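Local coordinates for periplasmic binding protein/LacI transcriptional regulator (PDB 3CTP) that binds beta-D-xylulofuranose in a periplasmic-binding-protein-like sensor region and probably acts as a DNA-binding transcriptional repressor of the LacI family, at residues G272-P285 and I312-I324. Numbering follows the deposited sequence.
Sequences GELLYPSLTTINQP and IMEVKLIERETTI. With XLF (beta-D-xylulofuranose), chain C.
Strand 281-283, outermost in this chain's mixed seven-stranded sheet, pairs antiparallel with strand 311-318; past the paired residues, side-chain and backbone bonds tie 278-280 to 320-323. Thr281 and Ile318 form a hydrogen-bonded pair: Ile318 N gives a nearly straight bond (171°) to Thr281 O at 2.8 Å, and Thr281 N returns one to Ile318 O. Asn283 N reaches Lys316 O at 2.8 Å, while a water bridges Asn283 ND2 and Glu314 O and Asn283 OD1 accepts from Asn268 ND2. Beside Leu317 on one sheet face, Ile282 sets CG2 against Val315 CB at 3.6 Å and CD1 against Leu317 CD1.

Thr280 OG1, turned beside its own backbone N (chi1 -65°), accepts from Arg320 N and donates to Thr323 OG1 at 2.8 Å; Thr280 N bonds Thr322 OG1, which also reaches Ile263 O. The extended Glu321 side chain brings OE1 to Ser278 N at 2.9 Å, met on its anti side, and Glu321 N returns to Ser278 O from above the carbonyl plane.

Arg320, extended from CG to NE, lies side by side with Thr281, and NH1 meets Leu279 O in the carbonyl plane at 2.9 Å. Ile318 CG2 lies over one guanidinium face, near its rim, and Arg320 NH2 is held by Asn268. Glu273 OE1 stands well out of the guanidinium plane, 3.4 Å from Arg320 NE, so this salt bridge rests on charge alone; Glu273 OE2 pairs with Arg248 of the second subunit.

Gln284 NE2 donates to O3 of the bound sugar at 3.0 Å. The strands lead from the region of strand 262-264, in the four-stranded sheet, into the mixed sheet, consistent with a crossover of the two-lobed periplasmic-binding-protein fold, whose sugar lies between the lobes. Strand 262-264 contacts Leu279 and Leu317, helix 240-252 packs on Thr322 and helix 156-169 on Val315.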
loop_
_atom_site.group_PDB
_atom_site.type_symbol
_atom_site.label_atom_id
_atom_site.label_comp_id
_atom_site.label_asym_id
_atom_site.label_seq_id
_atom_site.Cartn_x
_atom_site.Cartn_y
_atom_site.Cartn_z
ATOM N N GLY A 272 -4.769 -1.379 10.418
ATOM C CA GLY A 272 -5.540 -1.477 11.669
ATOM C C GLY A 272 -4.799 -0.988 12.911
ATOM O O GLY A 272 -5.423 -0.574 13.908
ATOM N N GLU A 273 -3.468 -0.999 12.856
ATOM C CA GLU A 273 -2.660 -0.553 13.983
ATOM C C GLU A 273 -2.249 0.892 13.778
ATOM O O GLU A 273 -2.033 1.670 14.717
ATOM C CB GLU A 273 -1.440 -1.480 14.143
ATOM C CG GLU A 273 -0.561 -1.166 15.358
ATOM C CD GLU A 273 -1.343 -0.995 16.664
ATOM O OE1 GLU A 273 -2.015 -1.959 17.098
ATOM O OE2 GLU A 273 -1.262 0.105 17.275
ATOM N N LEU A 274 -2.180 1.282 12.522
ATOM C CA LEU A 274 -1.722 2.597 12.195
ATOM C C LEU A 274 -2.768 3.619 12.600
ATOM O O LEU A 274 -2.410 4.696 13.098
ATOM C CB LEU A 274 -1.456 2.662 10.691
ATOM C CG LEU A 274 -0.940 3.988 10.190
ATOM C CD1 LEU A 274 0.289 4.383 10.973
ATOM C CD2 LEU A 274 -0.633 3.817 8.723
ATOM N N LEU A 275 -4.047 3.285 12.423
ATOM C CA LEU A 275 -5.168 4.180 12.793
ATOM C C LEU A 275 -5.770 4.012 14.221
ATOM O O LEU A 275 -5.406 3.107 14.949
ATOM C CB LEU A 275 -6.298 4.076 11.770
ATOM C CG LEU A 275 -6.975 2.691 11.623
ATOM C CD1 LEU A 275 -7.334 2.031 12.955
ATOM C CD2 LEU A 275 -8.210 2.821 10.799
ATOM N N TYR A 276 -6.726 4.882 14.573
ATOM C CA TYR A 276 -7.149 5.091 15.974
ATOM C C TYR A 276 -8.643 5.370 16.103
ATOM O O TYR A 276 -9.203 6.163 15.340
ATOM C CB TYR A 276 -6.358 6.273 16.548
ATOM C CG TYR A 276 -6.765 6.698 17.937
ATOM C CD1 TYR A 276 -5.963 6.409 19.030
ATOM C CD2 TYR A 276 -7.941 7.397 18.151
ATOM C CE1 TYR A 276 -6.326 6.795 20.314
ATOM C CE2 TYR A 276 -8.315 7.793 19.430
ATOM C CZ TYR A 276 -7.499 7.487 20.505
ATOM O OH TYR A 276 -7.862 7.878 21.774
ATOM N N PRO A 277 -9.313 4.697 17.045
ATOM C CA PRO A 277 -8.714 3.673 17.891
ATOM C C PRO A 277 -8.267 2.495 17.032
ATOM O O PRO A 277 -8.783 2.314 15.928
ATOM C CB PRO A 277 -9.859 3.264 18.829
ATOM C CG PRO A 277 -11.099 3.683 18.153
ATOM C CD PRO A 277 -10.764 4.836 17.264
ATOM N N SER A 278 -7.313 1.715 17.535
ATOM C CA SER A 278 -6.799 0.580 16.782
ATOM C C SER A 278 -7.874 -0.495 16.614
ATOM O O SER A 278 -8.731 -0.668 17.469
ATOM C CB SER A 278 -5.570 -0.002 17.450
ATOM O OG SER A 278 -5.898 -0.322 18.808
ATOM N N LEU A 279 -7.786 -1.219 15.501
ATOM C CA LEU A 279 -8.890 -2.027 14.994
ATOM C C LEU A 279 -8.855 -3.476 15.475
ATOM O O LEU A 279 -7.900 -4.206 15.209
ATOM C CB LEU A 279 -8.808 -2.026 13.455
ATOM C CG LEU A 279 -9.847 -2.830 12.685
ATOM C CD1 LEU A 279 -11.240 -2.298 12.911
ATOM C CD2 LEU A 279 -9.503 -2.720 11.211
ATOM N N THR A 280 -9.911 -3.917 16.149
ATOM C CA THR A 280 -10.079 -5.342 16.417
ATOM C C THR A 280 -10.263 -6.059 15.087
ATOM O O THR A 280 -10.954 -5.554 14.183
ATOM C CB THR A 280 -11.308 -5.559 17.285
ATOM O OG1 THR A 280 -11.067 -4.943 18.555
ATOM C CG2 THR A 280 -11.603 -7.051 17.458
ATOM N N THR A 281 -9.641 -7.217 14.945
ATOM C CA THR A 281 -9.611 -7.840 13.618
ATOM C C THR A 281 -9.363 -9.333 13.750
ATOM O O THR A 281 -9.190 -9.852 14.847
ATOM C CB THR A 281 -8.538 -7.160 12.724
ATOM O OG1 THR A 281 -8.634 -7.648 11.373
ATOM C CG2 THR A 281 -7.141 -7.442 13.282
ATOM N N ILE A 282 -9.408 -10.025 12.623
ATOM C CA ILE A 282 -9.085 -11.437 12.560
ATOM C C ILE A 282 -7.771 -11.544 11.800
ATOM O O ILE A 282 -7.626 -11.063 10.671
ATOM C CB ILE A 282 -10.144 -12.232 11.769
ATOM C CG1 ILE A 282 -11.553 -12.009 12.353
ATOM C CG2 ILE A 282 -9.779 -13.730 11.758
ATOM C CD1 ILE A 282 -11.715 -12.503 13.815
ATOM N N ASN A 283 -6.791 -12.169 12.432
ATOM C CA ASN A 283 -5.480 -12.337 11.835
ATOM C C ASN A 283 -5.435 -13.344 10.704
ATOM O O ASN A 283 -5.787 -14.505 10.910
ATOM C CB ASN A 283 -4.507 -12.834 12.925
ATOM C CG ASN A 283 -3.072 -12.879 12.454
ATOM O OD1 ASN A 283 -2.436 -11.828 12.286
ATOM N ND2 ASN A 283 -2.534 -14.098 12.256
ATOM N N GLN A 284 -4.959 -12.920 9.522
ATOM C CA GLN A 284 -4.466 -13.886 8.527
ATOM C C GLN A 284 -2.977 -14.082 8.702
ATOM O O GLN A 284 -2.229 -13.089 8.815
ATOM C CB GLN A 284 -4.698 -13.372 7.098
ATOM C CG GLN A 284 -6.145 -13.272 6.699
ATOM C CD GLN A 284 -6.292 -13.259 5.190
ATOM O OE1 GLN A 284 -6.027 -14.262 4.542
ATOM N NE2 GLN A 284 -6.765 -12.134 4.624
ATOM N N PRO A 285 -2.524 -15.347 8.762
ATOM C CA PRO A 285 -1.122 -15.584 9.116
ATOM C C PRO A 285 -0.226 -15.450 7.900
ATOM O O PRO A 285 0.084 -16.439 7.213
ATOM C CB PRO A 285 -1.122 -17.028 9.633
ATOM C CG PRO A 285 -2.282 -17.689 8.896
ATOM C CD PRO A 285 -3.334 -16.584 8.741
ATOM N N ILE A 312 -5.442 -24.699 4.056
ATOM C CA ILE A 312 -6.160 -23.646 4.788
ATOM C C ILE A 312 -5.451 -23.349 6.093
ATOM O O ILE A 312 -5.243 -24.260 6.916
ATOM C CB ILE A 312 -7.605 -24.123 5.059
ATOM C CG1 ILE A 312 -8.282 -24.424 3.726
ATOM C CG2 ILE A 312 -8.382 -23.074 5.824
ATOM C CD1 ILE A 312 -9.699 -24.951 3.868
ATOM N N MET A 313 -5.029 -22.092 6.282
ATOM C CA MET A 313 -4.275 -21.694 7.478
ATOM C C MET A 313 -5.167 -21.096 8.574
ATOM O O MET A 313 -6.093 -20.337 8.312
ATOM C CB MET A 313 -3.178 -20.632 7.155
ATOM C CG MET A 313 -2.073 -20.979 6.157
ATOM S SD MET A 313 -1.057 -22.437 6.566
ATOM C CE MET A 313 -1.904 -23.292 5.327
ATOM N N GLU A 314 -4.842 -21.416 9.822
ATOM C CA GLU A 314 -5.636 -21.004 10.963
ATOM C C GLU A 314 -5.596 -19.490 11.164
ATOM O O GLU A 314 -4.537 -18.855 11.035
ATOM C CB GLU A 314 -5.040 -21.693 12.211
ATOM C CG GLU A 314 -5.718 -21.377 13.530
ATOM C CD GLU A 314 -5.105 -22.142 14.702
ATOM O OE1 GLU A 314 -4.163 -22.925 14.480
ATOM O OE2 GLU A 314 -5.555 -21.938 15.848
ATOM N N VAL A 315 -6.753 -18.941 11.546
ATOM C CA VAL A 315 -6.887 -17.519 11.902
ATOM C C VAL A 315 -7.142 -17.366 13.396
ATOM O O VAL A 315 -7.485 -18.336 14.086
ATOM C CB VAL A 315 -8.032 -16.833 11.105
ATOM C CG1 VAL A 315 -7.704 -16.913 9.608
ATOM C CG2 VAL A 315 -9.353 -17.501 11.392
ATOM N N LYS A 316 -6.966 -16.153 13.897
ATOM C CA LYS A 316 -7.246 -15.901 15.305
ATOM C C LYS A 316 -7.694 -14.470 15.520
ATOM O O LYS A 316 -7.327 -13.567 14.762
ATOM C CB LYS A 316 -6.002 -16.160 16.132
ATOM C CG LYS A 316 -4.912 -15.193 15.844
ATOM C CD LYS A 316 -3.609 -15.541 16.565
ATOM C CE LYS A 316 -2.550 -14.501 16.193
ATOM N NZ LYS A 316 -1.176 -15.090 16.091
ATOM N N LEU A 317 -8.482 -14.271 16.569
ATOM C CA LEU A 317 -8.984 -12.946 16.912
ATOM C C LEU A 317 -7.881 -12.085 17.515
ATOM O O LEU A 317 -7.129 -12.554 18.393
ATOM C CB LEU A 317 -10.104 -13.116 17.939
ATOM C CG LEU A 317 -10.612 -11.831 18.567
ATOM C CD1 LEU A 317 -11.412 -11.095 17.508
ATOM C CD2 LEU A 317 -11.502 -12.194 19.750
ATOM N N ILE A 318 -7.776 -10.838 17.044
ATOM C CA ILE A 318 -6.842 -9.864 17.627
ATOM C C ILE A 318 -7.693 -8.747 18.231
ATOM O O ILE A 318 -8.308 -7.956 17.500
ATOM C CB ILE A 318 -5.911 -9.252 16.557
ATOM C CG1 ILE A 318 -5.194 -10.343 15.761
ATOM C CG2 ILE A 318 -4.929 -8.238 17.202
ATOM C CD1 ILE A 318 -4.264 -11.193 16.570
ATOM N N GLU A 319 -7.799 -8.706 19.557
ATOM C CA GLU A 319 -8.674 -7.723 20.199
ATOM C C GLU A 319 -7.921 -6.421 20.391
ATOM O O GLU A 319 -6.848 -6.424 20.984
ATOM C CB GLU A 319 -9.132 -8.227 21.587
ATOM C CG GLU A 319 -10.157 -9.327 21.557
ATOM C CD GLU A 319 -10.749 -9.575 22.951
ATOM O OE1 GLU A 319 -11.416 -8.659 23.510
ATOM O OE2 GLU A 319 -10.537 -10.687 23.476
ATOM N N ARG A 320 -8.477 -5.322 19.877
ATOM C CA ARG A 320 -7.889 -4.012 20.058
ATOM C C ARG A 320 -8.943 -3.044 20.592
ATOM O O ARG A 320 -9.722 -3.423 21.469
ATOM C CB ARG A 320 -7.261 -3.513 18.768
ATOM C CG ARG A 320 -6.184 -4.449 18.226
ATOM C CD ARG A 320 -5.345 -3.717 17.207
ATOM N NE ARG A 320 -4.220 -4.506 16.708
ATOM C CZ ARG A 320 -4.117 -4.931 15.450
ATOM N NH1 ARG A 320 -5.094 -4.693 14.563
ATOM N NH2 ARG A 320 -3.031 -5.591 15.080
ATOM N N GLU A 321 -8.944 -1.801 20.118
ATOM C CA GLU A 321 -9.708 -0.753 20.805
ATOM C C GLU A 321 -11.089 -0.470 20.224
ATOM O O GLU A 321 -11.880 0.262 20.838
ATOM C CB GLU A 321 -8.898 0.557 20.848
ATOM C CG GLU A 321 -7.621 0.511 21.698
ATOM C CD GLU A 321 -6.703 1.718 21.454
ATOM O OE1 GLU A 321 -6.735 2.308 20.349
ATOM O OE2 GLU A 321 -5.935 2.080 22.371
ATOM N N THR A 322 -11.405 -1.039 19.051
ATOM C CA THR A 322 -12.726 -0.782 18.466
ATOM C C THR A 322 -13.833 -1.733 18.941
ATOM O O THR A 322 -14.981 -1.643 18.480
ATOM C CB THR A 322 -12.670 -0.819 16.931
ATOM O OG1 THR A 322 -12.166 -2.089 16.543
ATOM C CG2 THR A 322 -11.714 0.264 16.411
ATOM N N THR A 323 -13.493 -2.659 19.842
ATOM C CA THR A 323 -14.524 -3.417 20.559
ATOM C C THR A 323 -14.233 -3.253 22.041
ATOM O O THR A 323 -13.095 -2.973 22.429
ATOM C CB THR A 323 -14.537 -4.909 20.175
ATOM O OG1 THR A 323 -13.217 -5.459 20.331
ATOM C CG2 THR A 323 -14.954 -5.051 18.729
ATOM N N ILE A 324 -15.274 -3.394 22.856
ATOM C CA ILE A 324 -15.161 -3.079 24.282
ATOM C C ILE A 324 -14.566 -4.240 25.057
ATOM O O ILE A 324 -14.731 -5.391 24.675
ATOM C CB ILE A 324 -16.533 -2.767 24.850
ATOM C CG1 ILE A 324 -17.465 -3.956 24.607
ATOM C CG2 ILE A 324 -17.086 -1.470 24.228
ATOM C CD1 ILE A 324 -18.923 -3.734 25.059
HETATM O O4 XLF C . -10.179 -11.470 -0.606
HETATM C C4 XLF C . -10.057 -11.068 0.761
HETATM C C5 XLF C . -10.686 -9.689 0.889
HETATM O O5 XLF C . -9.600 -8.775 1.073
HETATM C C3 XLF C . -8.599 -10.857 1.134
HETATM O O3 XLF C . -8.118 -11.892 2.002
HETATM C C2 XLF C . -8.657 -9.527 1.832
HETATM O O2 XLF C . -9.148 -9.675 3.180
HETATM C C1 XLF C . -7.329 -8.798 1.821
HETATM O O1 XLF C . -7.500 -7.493 2.394
HETATM O O HOH W 1 -3.580 -16.819 12.781
#